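Local structure of PbICP-C (Plasmodium berghei, 3PNR) at residues E98-T103 and Y161-S166. The protein probably inhibits papain-like cysteine peptidases, as the C-terminal domain of a Plasmodium falstatin-type inhibitor. Numbering follows the deposited sequence.
Sequences EEISVT and YYIVYS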
loop_
_atom_site.group_PDB
_atom_site.type_symbol
_atom_site.label_atom_id
_atom_site.label_comp_id
_atom_site.label_asym_id
_atom_site.label_seq_id
_atom_site.Cartn_x
_atom_site.Cartn_y
_atom_site.Cartn_z
ATOM N N GLU B 98 13.665 20.700 -28.361
ATOM C CA GLU B 98 14.252 22.004 -28.629
ATOM C C GLU B 98 13.431 23.108 -27.968
ATOM O O GLU B 98 13.980 24.100 -27.491
ATOM C CB GLU B 98 14.353 22.249 -30.138
ATOM C CG GLU B 98 13.025 22.139 -30.886
ATOM C CD GLU B 98 13.112 22.645 -32.320
ATOM O OE1 GLU B 98 14.215 22.604 -32.906
ATOM O OE2 GLU B 98 12.072 23.081 -32.860
ATOM N N GLU B 99 12.116 22.917 -27.930
ATOM C CA GLU B 99 11.199 23.933 -27.425
ATOM C C GLU B 99 11.026 23.890 -25.909
ATOM O O GLU B 99 10.984 24.931 -25.252
ATOM C CB GLU B 99 9.832 23.787 -28.095
ATOM C CG GLU B 99 9.887 23.737 -29.610
ATOM C CD GLU B 99 8.538 23.440 -30.228
ATOM O OE1 GLU B 99 7.814 22.575 -29.691
ATOM O OE2 GLU B 99 8.202 24.069 -31.253
ATOM N N ILE B 100 10.920 22.685 -25.358
ATOM C CA ILE B 100 10.604 22.527 -23.940
ATOM C C ILE B 100 11.204 21.251 -23.356
ATOM O O ILE B 100 11.488 20.295 -24.079
ATOM C CB ILE B 100 9.071 22.510 -23.721
ATOM C CG1 ILE B 100 8.724 22.620 -22.230
ATOM C CG2 ILE B 100 8.455 21.261 -24.358
ATOM C CD1 ILE B 100 7.304 23.121 -21.966
ATOM N N SER B 101 11.400 21.242 -22.041
ATOM C CA SER B 101 11.845 20.032 -21.358
ATOM C C SER B 101 11.111 19.830 -20.025
ATOM O O SER B 101 11.049 20.740 -19.185
ATOM C CB SER B 101 13.361 20.047 -21.147
ATOM O OG SER B 101 13.707 20.859 -20.041
ATOM N N VAL B 102 10.544 18.636 -19.850
ATOM C CA VAL B 102 9.847 18.288 -18.613
ATOM C C VAL B 102 10.212 16.884 -18.111
ATOM O O VAL B 102 10.313 15.926 -18.884
ATOM C CB VAL B 102 8.313 18.430 -18.748
ATOM C CG1 VAL B 102 7.686 18.610 -17.372
ATOM C CG2 VAL B 102 7.955 19.610 -19.652
ATOM N N THR B 103 10.410 16.772 -16.803
ATOM C CA THR B 103 10.898 15.535 -16.205
ATOM C C THR B 103 9.784 14.689 -15.590
ATOM O O THR B 103 8.779 15.223 -15.122
ATOM C CB THR B 103 11.924 15.845 -15.114
ATOM O OG1 THR B 103 11.358 16.789 -14.197
ATOM C CG2 THR B 103 13.183 16.434 -15.729
ATOM N N TYR B 161 1.968 25.128 -24.538
ATOM C CA TYR B 161 2.235 23.714 -24.304
ATOM C C TYR B 161 1.247 23.086 -23.322
ATOM O O TYR B 161 0.986 23.636 -22.248
ATOM C CB TYR B 161 3.668 23.526 -23.800
ATOM C CG TYR B 161 4.719 24.186 -24.670
ATOM C CD1 TYR B 161 5.235 23.537 -25.783
ATOM C CD2 TYR B 161 5.195 25.457 -24.374
ATOM C CE1 TYR B 161 6.194 24.133 -26.576
ATOM C CE2 TYR B 161 6.157 26.063 -25.165
ATOM C CZ TYR B 161 6.650 25.395 -26.264
ATOM O OH TYR B 161 7.603 25.991 -27.054
ATOM N N TYR B 162 0.694 21.938 -23.711
ATOM C CA TYR B 162 -0.151 21.135 -22.830
ATOM C C TYR B 162 0.678 20.025 -22.195
ATOM O O TYR B 162 1.047 19.055 -22.865
ATOM C CB TYR B 162 -1.323 20.518 -23.603
ATOM C CG TYR B 162 -2.407 21.501 -23.961
ATOM C CD1 TYR B 162 -3.302 21.952 -23.001
ATOM C CD2 TYR B 162 -2.536 21.977 -25.258
ATOM C CE1 TYR B 162 -4.295 22.849 -23.322
ATOM C CE2 TYR B 162 -3.524 22.873 -25.588
ATOM C CZ TYR B 162 -4.404 23.308 -24.617
ATOM O OH TYR B 162 -5.395 24.207 -24.944
ATOM N N ILE B 163 0.976 20.184 -20.908
ATOM C CA ILE B 163 1.716 19.180 -20.149
ATOM C C ILE B 163 0.753 18.334 -19.323
ATOM O O ILE B 163 -0.029 18.866 -18.531
ATOM C CB ILE B 163 2.730 19.842 -19.207
ATOM C CG1 ILE B 163 3.533 20.900 -19.968
ATOM C CG2 ILE B 163 3.637 18.793 -18.586
ATOM C CD1 ILE B 163 4.720 21.432 -19.208
ATOM N N VAL B 164 0.802 17.019 -19.508
ATOM C CA VAL B 164 -0.172 16.139 -18.858
ATOM C C VAL B 164 0.413 15.231 -17.770
ATOM O O VAL B 164 1.347 14.463 -18.003
ATOM C CB VAL B 164 -0.944 15.300 -19.883
ATOM C CG1 VAL B 164 -1.994 14.458 -19.186
ATOM C CG2 VAL B 164 -1.587 16.206 -20.916
ATOM N N TYR B 165 -0.142 15.345 -16.573
ATOM C CA TYR B 165 0.232 14.475 -15.468
ATOM C C TYR B 165 -0.989 13.691 -15.036
ATOM O O TYR B 165 -2.121 14.170 -15.152
ATOM C CB TYR B 165 0.702 15.296 -14.277
ATOM C CG TYR B 165 1.947 16.108 -14.513
ATOM C CD1 TYR B 165 3.202 15.519 -14.451
ATOM C CD2 TYR B 165 1.871 17.473 -14.769
ATOM C CE1 TYR B 165 4.347 16.259 -14.651
ATOM C CE2 TYR B 165 3.013 18.226 -14.969
ATOM C CZ TYR B 165 4.250 17.612 -14.909
ATOM O OH TYR B 165 5.393 18.347 -15.104
ATOM N N SER B 166 -0.777 12.492 -14.516
ATOM C CA SER B 166 -1.889 11.784 -13.912
ATOM C C SER B 166 -1.455 10.912 -12.757
ATOM O O SER B 166 -0.372 10.329 -12.769
ATOM C CB SER B 166 -2.655 10.966 -14.948
ATOM O OG SER B 166 -4.012 10.829 -14.555
#
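Tyr161 lies against Ile100 and Glu99, and its side chain can be followed outward from the strand. CB faces Ile100 CD1. CG comes next, 3.9 Å from Ile100 CD1, a methyl that sits over one ring face and makes a CH-pi contact, 4.2 Å from the ring centroid. With Ile100 CG1 anti to the backbone N (chi1 -169°) and the chain extended beyond it, Ile100 CD1 reaches across to this face, while Ile100 CG2 lies near Tyr161 CD1. Farther out, Glu99 OE1 lies near Tyr161 CE1, at the edge of the ring and in its plane, and the carboxylate is turned 75° from the ring. At the tip, Tyr161 OH packs 3.3 Å from Glu99 CB and is hydrogen-bonded to the carbonyl O of Lys157. Tyrosine suits this place because its flat ring fills the interior while its hydroxyl finds a backbone carbonyl; Glu99, whose charge suits a partly exposed position, forms a salt bridge with Lys76. Farther along the two strands, the branched aliphatic side chains of Ile100, Val102 and Ile163, buried and without polar atoms, fill the space between the sheets. Ile163 CD1 meets Val102 CG2 tip to tip at 3.7 Å and also touches Ile100 CD1 at 4.1 Å. Beyond them, the hydroxyl end of Tyr165 approaches Val102 CG1, and a hydrogen bond with Ser151 OG satisfies its buried OH. No hydrogen bond joins the two segments: strands 100-102 and 161-166 run nearly parallel, 9° between their directions, with axes 10.1 Å apart. Such side-chain packing between facing sheets is characteristic of a beta sandwich, consistent with the immunoglobulin-like fold of chagasin-type cysteine peptidase inhibitors.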